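Local coordinates for GH26C (Muricauda sp. MAR_2010_75, PDB 6Q78), which probably hydrolyses beta-1,4-mannosidic linkages in mannans, as a family 26 glycoside hydrolase classed as an endo-beta-mannanase, at residues V83-Q94 / T370-C381. Residues are numbered along the deposited sequence; the frame is centred on the assembly and turned at random.
Sequences VGQQDAFSSFYQ and TMFWYNYQDTYC
The side chain of Q86 runs alongside W373. Its CB sits 3.7 Å from F372 O and just as near the backbone N of Y374. CG lies anti to the backbone N (chi1 -173°) and over one face of the indole. This is a CH-pi contact, 3.8 Å from CG to the centroid of the W373 six-membered ring. A bend at chi2 then turns the amide nearly parallel to the indole, the planes 14° apart, out past the CZ3 rim. CD comes 3.5 Å from W373 CZ3. OE1 turns to the methyl CE of M371, and NE2 reaches W373 CH2 and makes a weak hydrogen bond to S115 O. Strands 81-86 and 369-372 are parallel neighbours that close the TIM barrel of this family 26 enzyme, joining its first and last strands. G84 N donates to T370 O and G84 O accepts from F372 N, with M371 opposite; Q86 N donates to F372 O. W373 also lies beside a bound Tris molecule, consistent with a pocket at this barrel end. Q85 NE2 donates to W373 O at 2.9 Å, while Q85 OE1 bonds T382. Beyond the strands, S91 OG gives a 2.7 Å bond to N375 O. Farther out, Y380 and Y93 form an offset edge-to-face pair, the edge of Y380 toward the face of Y93, planes at 77°.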
ATOM      1  N   VAL A  83      -3.955 -11.311   0.180  1.00  9.07           N
ATOM      2  CA  VAL A  83      -4.493 -10.544   1.299  1.00  8.27           C
ATOM      3  C   VAL A  83      -3.382 -10.281   2.299  1.00  7.47           C
ATOM      4  O   VAL A  83      -2.719 -11.214   2.759  1.00  9.99           O
ATOM      5  CB  VAL A  83      -5.650 -11.301   1.958  1.00  8.15           C
ATOM      6  CG1 VAL A  83      -6.057 -10.665   3.285  1.00  8.66           C
ATOM      7  CG2 VAL A  83      -6.846 -11.327   0.973  1.00 12.12           C
ATOM      8  N   GLY A  84      -3.216  -9.010   2.662  1.00  7.26           N
ATOM      9  CA  GLY A  84      -2.251  -8.671   3.691  1.00  8.43           C
ATOM     10  C   GLY A  84      -2.778  -7.702   4.732  1.00  6.99           C
ATOM     11  O   GLY A  84      -3.971  -7.374   4.768  1.00  7.42           O
ATOM     12  N   GLN A  85      -1.888  -7.230   5.606  1.00  6.79           N
ATOM     13  CA  GLN A  85      -2.294  -6.327   6.677  1.00  6.86           C
ATOM     14  C   GLN A  85      -1.116  -5.435   7.071  1.00  6.60           C
ATOM     15  O   GLN A  85       0.047  -5.887   7.138  1.00  7.30           O
ATOM     16  CB  GLN A  85      -2.853  -7.103   7.892  1.00  8.18           C
ATOM     17  CG  GLN A  85      -3.347  -6.205   9.029  1.00  7.34           C
ATOM     18  CD  GLN A  85      -4.353  -6.930   9.940  1.00  9.20           C
ATOM     19  OE1 GLN A  85      -4.347  -8.159  10.063  1.00 11.55           O
ATOM     20  NE2 GLN A  85      -5.220  -6.163  10.575  1.00 10.75           N
ATOM     21  N   GLN A  86      -1.442  -4.174   7.332  1.00  6.65           N
ATOM     22  CA  GLN A  86      -0.453  -3.201   7.799  1.00  6.78           C
ATOM     23  C   GLN A  86       0.094  -3.657   9.153  1.00  6.54           C
ATOM     24  O   GLN A  86      -0.674  -4.027  10.047  1.00  7.19           O
ATOM     25  CB  GLN A  86      -1.139  -1.840   7.957  1.00  6.66           C
ATOM     26  CG  GLN A  86      -0.196  -0.697   8.264  1.00  6.64           C
ATOM     27  CD  GLN A  86       0.604  -0.262   7.058  1.00  7.09           C
ATOM     28  OE1 GLN A  86       0.386  -0.715   5.952  1.00  8.28           O
ATOM     29  NE2 GLN A  86       1.549   0.661   7.294  1.00  9.34           N
ATOM     30  N   ASP A  87       1.425  -3.602   9.303  1.00  6.67           N
ATOM     31  CA  ASP A  87       2.084  -3.883  10.588  1.00  6.44           C
ATOM     32  C   ASP A  87       1.683  -5.229  11.179  1.00  6.66           C
ATOM     33  O   ASP A  87       1.537  -5.392  12.398  1.00  7.05           O
ATOM     34  CB  ASP A  87       1.876  -2.729  11.578  1.00  7.16           C
ATOM     35  CG  ASP A  87       2.544  -1.449  11.114  1.00  9.87           C
ATOM     36  OD1 ASP A  87       3.562  -1.510  10.426  1.00  9.71           O
ATOM     37  OD2 ASP A  87       2.040  -0.357  11.438  1.00 12.09           O
ATOM     38  N   ALA A  88       1.518  -6.221  10.309  1.00  6.61           N
ATOM     39  CA  ALA A  88       1.004  -7.513  10.778  1.00  6.88           C
ATOM     40  C   ALA A  88       1.928  -8.159  11.817  1.00  7.35           C
ATOM     41  O   ALA A  88       1.453  -8.956  12.636  1.00  8.85           O
ATOM     42  CB  ALA A  88       0.812  -8.453   9.592  1.00  9.46           C
ATOM     43  N   PHE A  89       3.238  -7.887  11.775  1.00  7.31           N
ATOM     44  CA  PHE A  89       4.180  -8.518  12.704  1.00  7.60           C
ATOM     45  C   PHE A  89       4.513  -7.673  13.940  1.00  9.06           C
ATOM     46  O   PHE A  89       5.264  -8.159  14.804  1.00 12.03           O
ATOM     47  CB  PHE A  89       5.463  -8.923  11.965  1.00  8.65           C
ATOM     48  CG  PHE A  89       5.241  -9.881  10.803  1.00  9.10           C
ATOM     49  CD1 PHE A  89       4.414 -10.982  10.923  1.00 12.23           C
ATOM     50  CD2 PHE A  89       5.898  -9.673   9.606  1.00 20.27           C
ATOM     51  CE1 PHE A  89       4.211 -11.850   9.857  1.00 13.62           C
ATOM     52  CE2 PHE A  89       5.701 -10.540   8.523  1.00 18.78           C
ATOM     53  CZ  PHE A  89       4.847 -11.633   8.661  1.00 17.82           C
ATOM     54  N   SER A  90       3.920  -6.480  14.077  1.00  8.59           N
ATOM     55  CA  SER A  90       4.255  -5.576  15.179  1.00  7.82           C
ATOM     56  C   SER A  90       3.056  -4.894  15.837  1.00 10.87           C
ATOM     57  O   SER A  90       3.239  -4.221  16.871  1.00 13.79           O
ATOM     58  CB  SER A  90       5.196  -4.477  14.656  1.00 11.91           C
ATOM     59  OG  SER A  90       4.609  -3.770  13.545  1.00 17.57           O
ATOM     60  N   SER A  91       1.844  -5.015  15.284  1.00  7.69           N
ATOM     61  CA  SER A  91       0.656  -4.379  15.847  1.00  8.95           C
ATOM     62  C   SER A  91      -0.437  -5.426  15.957  1.00  9.69           C
ATOM     63  O   SER A  91      -0.752  -6.105  14.973  1.00  9.23           O
ATOM     64  CB  SER A  91       0.195  -3.201  14.979  1.00 11.45           C
ATOM     65  OG  SER A  91      -0.720  -2.366  15.712  1.00 12.09           O
ATOM     66  N   PHE A  92      -0.962  -5.603  17.172  1.00  8.96           N
ATOM     67  CA  PHE A  92      -1.860  -6.699  17.467  1.00  9.46           C
ATOM     68  C   PHE A  92      -3.052  -6.194  18.253  1.00 11.64           C
ATOM     69  O   PHE A  92      -2.913  -5.304  19.100  1.00 10.35           O
ATOM     70  CB  PHE A  92      -1.147  -7.769  18.316  1.00  9.70           C
ATOM     71  CG  PHE A  92       0.236  -8.127  17.813  1.00  9.33           C
ATOM     72  CD1 PHE A  92       1.352  -7.439  18.271  1.00 10.66           C
ATOM     73  CD2 PHE A  92       0.402  -9.143  16.889  1.00 11.63           C
ATOM     74  CE1 PHE A  92       2.629  -7.776  17.814  1.00 13.41           C
ATOM     75  CE2 PHE A  92       1.668  -9.497  16.436  1.00 11.13           C
ATOM     76  CZ  PHE A  92       2.779  -8.811  16.892  1.00 10.81           C
ATOM     77  N   TYR A  93      -4.204  -6.837  18.031  1.00 10.76           N
ATOM     78  CA  TYR A  93      -5.348  -6.615  18.908  1.00 11.04           C
ATOM     79  C   TYR A  93      -4.955  -6.861  20.360  1.00 13.94           C
ATOM     80  O   TYR A  93      -4.351  -7.895  20.696  1.00 11.89           O
ATOM     81  CB  TYR A  93      -6.496  -7.544  18.501  1.00 11.68           C
ATOM     82  CG  TYR A  93      -7.753  -7.423  19.318  1.00 13.12           C
ATOM     83  CD1 TYR A  93      -8.563  -6.296  19.204  1.00 17.91           C
ATOM     84  CD2 TYR A  93      -8.135  -8.438  20.176  1.00 18.15           C
ATOM     85  CE1 TYR A  93      -9.724  -6.183  19.945  1.00 19.55           C
ATOM     86  CE2 TYR A  93      -9.292  -8.324  20.933  1.00 19.42           C
ATOM     87  CZ  TYR A  93     -10.065  -7.196  20.789  1.00 19.25           C
ATOM     88  OH  TYR A  93     -11.231  -7.071  21.532  1.00 34.75           O
ATOM     89  N   GLN A  94      -5.310  -5.899  21.219  1.00 12.86           N
ATOM     90  CA  GLN A  94      -5.020  -5.926  22.659  1.00 12.90           C
ATOM     91  C   GLN A  94      -3.533  -6.111  22.960  1.00 14.66           C
ATOM     92  O   GLN A  94      -3.157  -6.515  24.063  1.00 17.32           O
ATOM     93  CB  GLN A  94      -5.914  -6.917  23.412  1.00 16.83           C
ATOM     94  CG  GLN A  94      -7.378  -6.520  23.313  1.00 18.32           C
ATOM     95  CD  GLN A  94      -8.280  -7.350  24.195  1.00 22.33           C
ATOM     96  OE1 GLN A  94      -8.046  -8.538  24.417  1.00 31.36           O
ATOM     97  NE2 GLN A  94      -9.336  -6.721  24.697  1.00 28.28           N
ATOM     98  N   THR A 370      -5.024  -6.996  -1.849  1.00  9.19           N
ATOM     99  CA  THR A 370      -5.699  -6.037  -0.999  1.00  8.42           C
ATOM    100  C   THR A 370      -5.059  -6.081   0.373  1.00  7.59           C
ATOM    101  O   THR A 370      -4.440  -7.074   0.747  1.00  9.27           O
ATOM    102  CB  THR A 370      -7.205  -6.243  -0.986  1.00 10.19           C
ATOM    103  OG1 THR A 370      -7.808  -5.136  -0.284  1.00 11.68           O
ATOM    104  CG2 THR A 370      -7.547  -7.532  -0.294  1.00  9.89           C
ATOM    105  N   MET A 371      -5.184  -4.991   1.117  1.00  7.43           N
ATOM    106  CA  MET A 371      -4.559  -4.901   2.436  1.00  6.90           C
ATOM    107  C   MET A 371      -5.486  -4.247   3.448  1.00  7.84           C
ATOM    108  O   MET A 371      -6.052  -3.180   3.191  1.00  7.96           O
ATOM    109  CB  MET A 371      -3.256  -4.099   2.352  1.00  8.28           C
ATOM    110  CG  MET A 371      -2.368  -4.196   3.630  1.00  6.45           C
ATOM    111  SD  MET A 371      -1.097  -2.922   3.645  1.00  6.29           S
ATOM    112  CE  MET A 371      -2.054  -1.439   4.026  1.00  7.91           C
ATOM    113  N   PHE A 372      -5.604  -4.885   4.607  1.00  7.19           N
ATOM    114  CA  PHE A 372      -6.294  -4.323   5.753  1.00  7.47           C
ATOM    115  C   PHE A 372      -5.367  -3.378   6.512  1.00  8.20           C
ATOM    116  O   PHE A 372      -4.136  -3.563   6.539  1.00  7.24           O
ATOM    117  CB  PHE A 372      -6.669  -5.477   6.687  1.00  7.78           C
ATOM    118  CG  PHE A 372      -7.738  -6.377   6.119  1.00  8.13           C
ATOM    119  CD1 PHE A 372      -9.057  -5.954   6.085  1.00  8.56           C
ATOM    120  CD2 PHE A 372      -7.430  -7.645   5.611  1.00  8.13           C
ATOM    121  CE1 PHE A 372     -10.060  -6.768   5.549  1.00  9.50           C
ATOM    122  CE2 PHE A 372      -8.451  -8.459   5.099  1.00  8.58           C
ATOM    123  CZ  PHE A 372      -9.756  -8.015   5.069  1.00  9.21           C
ATOM    124  N   TRP A 373      -5.960  -2.353   7.134  1.00  7.55           N
ATOM    125  CA  TRP A 373      -5.182  -1.543   8.057  1.00  7.57           C
ATOM    126  C   TRP A 373      -4.843  -2.360   9.306  1.00  7.76           C
ATOM    127  O   TRP A 373      -5.263  -3.507   9.454  1.00  9.09           O
ATOM    128  CB  TRP A 373      -5.889  -0.211   8.360  1.00  7.88           C
ATOM    129  CG  TRP A 373      -4.945   0.845   8.821  1.00  7.88           C
ATOM    130  CD1 TRP A 373      -4.985   1.510  10.018  1.00 10.61           C
ATOM    131  CD2 TRP A 373      -3.803   1.371   8.109  1.00  8.78           C
ATOM    132  NE1 TRP A 373      -3.938   2.396  10.108  1.00 10.55           N
ATOM    133  CE2 TRP A 373      -3.202   2.341   8.953  1.00 10.93           C
ATOM    134  CE3 TRP A 373      -3.245   1.125   6.845  1.00  9.22           C
ATOM    135  CZ2 TRP A 373      -2.054   3.056   8.582  1.00  9.10           C
ATOM    136  CZ3 TRP A 373      -2.096   1.836   6.478  1.00  7.89           C
ATOM    137  CH2 TRP A 373      -1.516   2.785   7.352  1.00  9.31           C
ATOM    138  N   TYR A 374      -4.058  -1.782  10.209  1.00  8.53           N
ATOM    139  CA  TYR A 374      -3.592  -2.546  11.361  1.00  8.65           C
ATOM    140  C   TYR A 374      -4.698  -2.765  12.400  1.00  8.66           C
ATOM    141  O   TYR A 374      -5.678  -2.006  12.498  1.00 10.97           O
ATOM    142  CB  TYR A 374      -2.325  -1.967  12.002  1.00  8.81           C
ATOM    143  CG  TYR A 374      -2.280  -0.493  12.337  1.00 12.00           C
ATOM    144  CD1 TYR A 374      -3.145   0.077  13.265  1.00 13.39           C
ATOM    145  CD2 TYR A 374      -1.316   0.323  11.748  1.00 15.37           C
ATOM    146  CE1 TYR A 374      -3.044   1.447  13.600  1.00 14.20           C
ATOM    147  CE2 TYR A 374      -1.215   1.666  12.076  1.00 12.05           C
ATOM    148  CZ  TYR A 374      -2.064   2.205  12.986  1.00 15.05           C
ATOM    149  OH  TYR A 374      -1.957   3.561  13.303  1.00 19.88           O
ATOM    150  N   ASN A 375      -4.507  -3.803  13.207  1.00  8.88           N
ATOM    151  CA  ASN A 375      -5.239  -3.959  14.468  1.00  9.55           C
ATOM    152  C   ASN A 375      -4.452  -3.276  15.570  1.00 13.10           C
ATOM    153  O   ASN A 375      -3.225  -3.309  15.560  1.00 12.51           O
ATOM    154  CB  ASN A 375      -5.331  -5.450  14.819  1.00 10.89           C
ATOM    155  CG  ASN A 375      -6.271  -6.241  13.907  1.00 10.31           C
ATOM    156  OD1 ASN A 375      -7.082  -5.692  13.159  1.00 10.48           O
ATOM    157  ND2 ASN A 375      -6.156  -7.575  13.987  1.00 10.66           N
ATOM    158  N   TYR A 376      -5.151  -2.646  16.516  1.00 11.31           N
ATOM    159  CA  TYR A 376      -4.443  -1.858  17.519  1.00 12.63           C
ATOM    160  C   TYR A 376      -5.319  -1.683  18.751  1.00 12.30           C
ATOM    161  O   TYR A 376      -6.462  -1.241  18.636  1.00 15.72           O
ATOM    162  CB  TYR A 376      -4.124  -0.472  16.925  1.00 18.10           C
ATOM    163  CG  TYR A 376      -3.382   0.448  17.869  1.00 28.90           C
ATOM    164  CD1 TYR A 376      -2.026   0.289  18.100  1.00 34.02           C
ATOM    165  CD2 TYR A 376      -4.040   1.472  18.519  1.00 28.61           C
ATOM    166  CE1 TYR A 376      -1.343   1.137  18.971  1.00 26.55           C
ATOM    167  CE2 TYR A 376      -3.370   2.317  19.382  1.00 29.69           C
ATOM    168  CZ  TYR A 376      -2.024   2.144  19.595  1.00 32.35           C
ATOM    169  OH  TYR A 376      -1.364   2.998  20.458  1.00 40.53           O
ATOM    170  N   GLN A 377      -4.778  -2.049  19.919  1.00 12.43           N
ATOM    171  CA  GLN A 377      -5.509  -1.925  21.180  1.00 15.40           C
ATOM    172  C   GLN A 377      -6.879  -2.590  21.073  1.00 13.73           C
ATOM    173  O   GLN A 377      -6.945  -3.770  20.737  1.00 16.33           O
ATOM    174  CB  GLN A 377      -5.567  -0.465  21.638  1.00 18.85           C
ATOM    175  CG  GLN A 377      -4.168   0.094  21.864  1.00 20.66           C
ATOM    176  CD  GLN A 377      -4.156   1.482  22.483  1.00 36.03           C
ATOM    177  OE1 GLN A 377      -5.139   2.223  22.420  1.00 40.40           O
ATOM    178  NE2 GLN A 377      -3.026   1.838  23.094  1.00 39.25           N
ATOM    179  N   ASP A 378      -7.980  -1.866  21.332  1.00 15.93           N
ATOM    180  CA  ASP A 378      -9.301  -2.493  21.306  1.00 17.91           C
ATOM    181  C   ASP A 378     -10.013  -2.388  19.969  1.00 17.17           C
ATOM    182  O   ASP A 378     -11.219  -2.657  19.903  1.00 21.70           O
ATOM    183  CB  ASP A 378     -10.189  -1.900  22.401  1.00 17.94           C
ATOM    184  CG  ASP A 378      -9.750  -2.319  23.773  1.00 29.41           C
ATOM    185  OD1 ASP A 378      -9.427  -3.510  23.956  1.00 32.88           O
ATOM    186  OD2 ASP A 378      -9.721  -1.447  24.666  1.00 44.56           O
ATOM    187  N   THR A 379      -9.304  -2.035  18.900  1.00 14.74           N
ATOM    188  CA  THR A 379      -9.911  -1.821  17.599  1.00 13.93           C
ATOM    189  C   THR A 379      -9.299  -2.788  16.610  1.00 16.63           C
ATOM    190  O   THR A 379      -8.077  -2.858  16.489  1.00 17.51           O
ATOM    191  CB  THR A 379      -9.687  -0.371  17.145  1.00 14.33           C
ATOM    192  OG1 THR A 379     -10.312   0.503  18.096  1.00 17.37           O
ATOM    193  CG2 THR A 379     -10.325  -0.138  15.787  1.00 17.71           C
ATOM    194  N   TYR A 380     -10.135  -3.516  15.894  1.00 11.79           N
ATOM    195  CA  TYR A 380      -9.611  -4.509  14.971  1.00 11.17           C
ATOM    196  C   TYR A 380     -10.362  -4.433  13.658  1.00 11.90           C
ATOM    197  O   TYR A 380     -11.566  -4.158  13.621  1.00 13.88           O
ATOM    198  CB  TYR A 380      -9.717  -5.949  15.550  1.00 12.05           C
ATOM    199  CG  TYR A 380     -11.126  -6.510  15.801  1.00 14.90           C
ATOM    200  CD1 TYR A 380     -11.830  -6.190  16.949  1.00 16.28           C
ATOM    201  CD2 TYR A 380     -11.721  -7.391  14.897  1.00 14.94           C
ATOM    202  CE1 TYR A 380     -13.099  -6.722  17.203  1.00 14.62           C
ATOM    203  CE2 TYR A 380     -13.000  -7.944  15.143  1.00 14.80           C
ATOM    204  CZ  TYR A 380     -13.680  -7.598  16.300  1.00 23.47           C
ATOM    205  OH  TYR A 380     -14.936  -8.135  16.599  1.00 19.83           O
ATOM    206  N   CYS A 381      -9.639  -4.697  12.577  1.00 10.26           N
ATOM    207  CA  CYS A 381     -10.318  -4.918  11.316  1.00 10.96           C
ATOM    208  C   CYS A 381     -10.068  -6.300  10.744  1.00 11.27           C
ATOM    209  O   CYS A 381     -10.627  -6.625   9.697  1.00 11.88           O
ATOM    210  CB  CYS A 381      -9.998  -3.822  10.287  0.76 13.41           C
ATOM    211  SG  CYS A 381      -8.286  -3.812   9.718  0.76 10.72           S
TER
HETATM  212  O   HOH W   1      -1.924  -5.265  12.419  1.00 11.04           O
HETATM  213  O   HOH W   2      -2.052  -2.897  20.213  1.00 20.00           O
HETATM  214  O   HOH W   3     -12.912  -4.416  21.112  1.00 28.94           O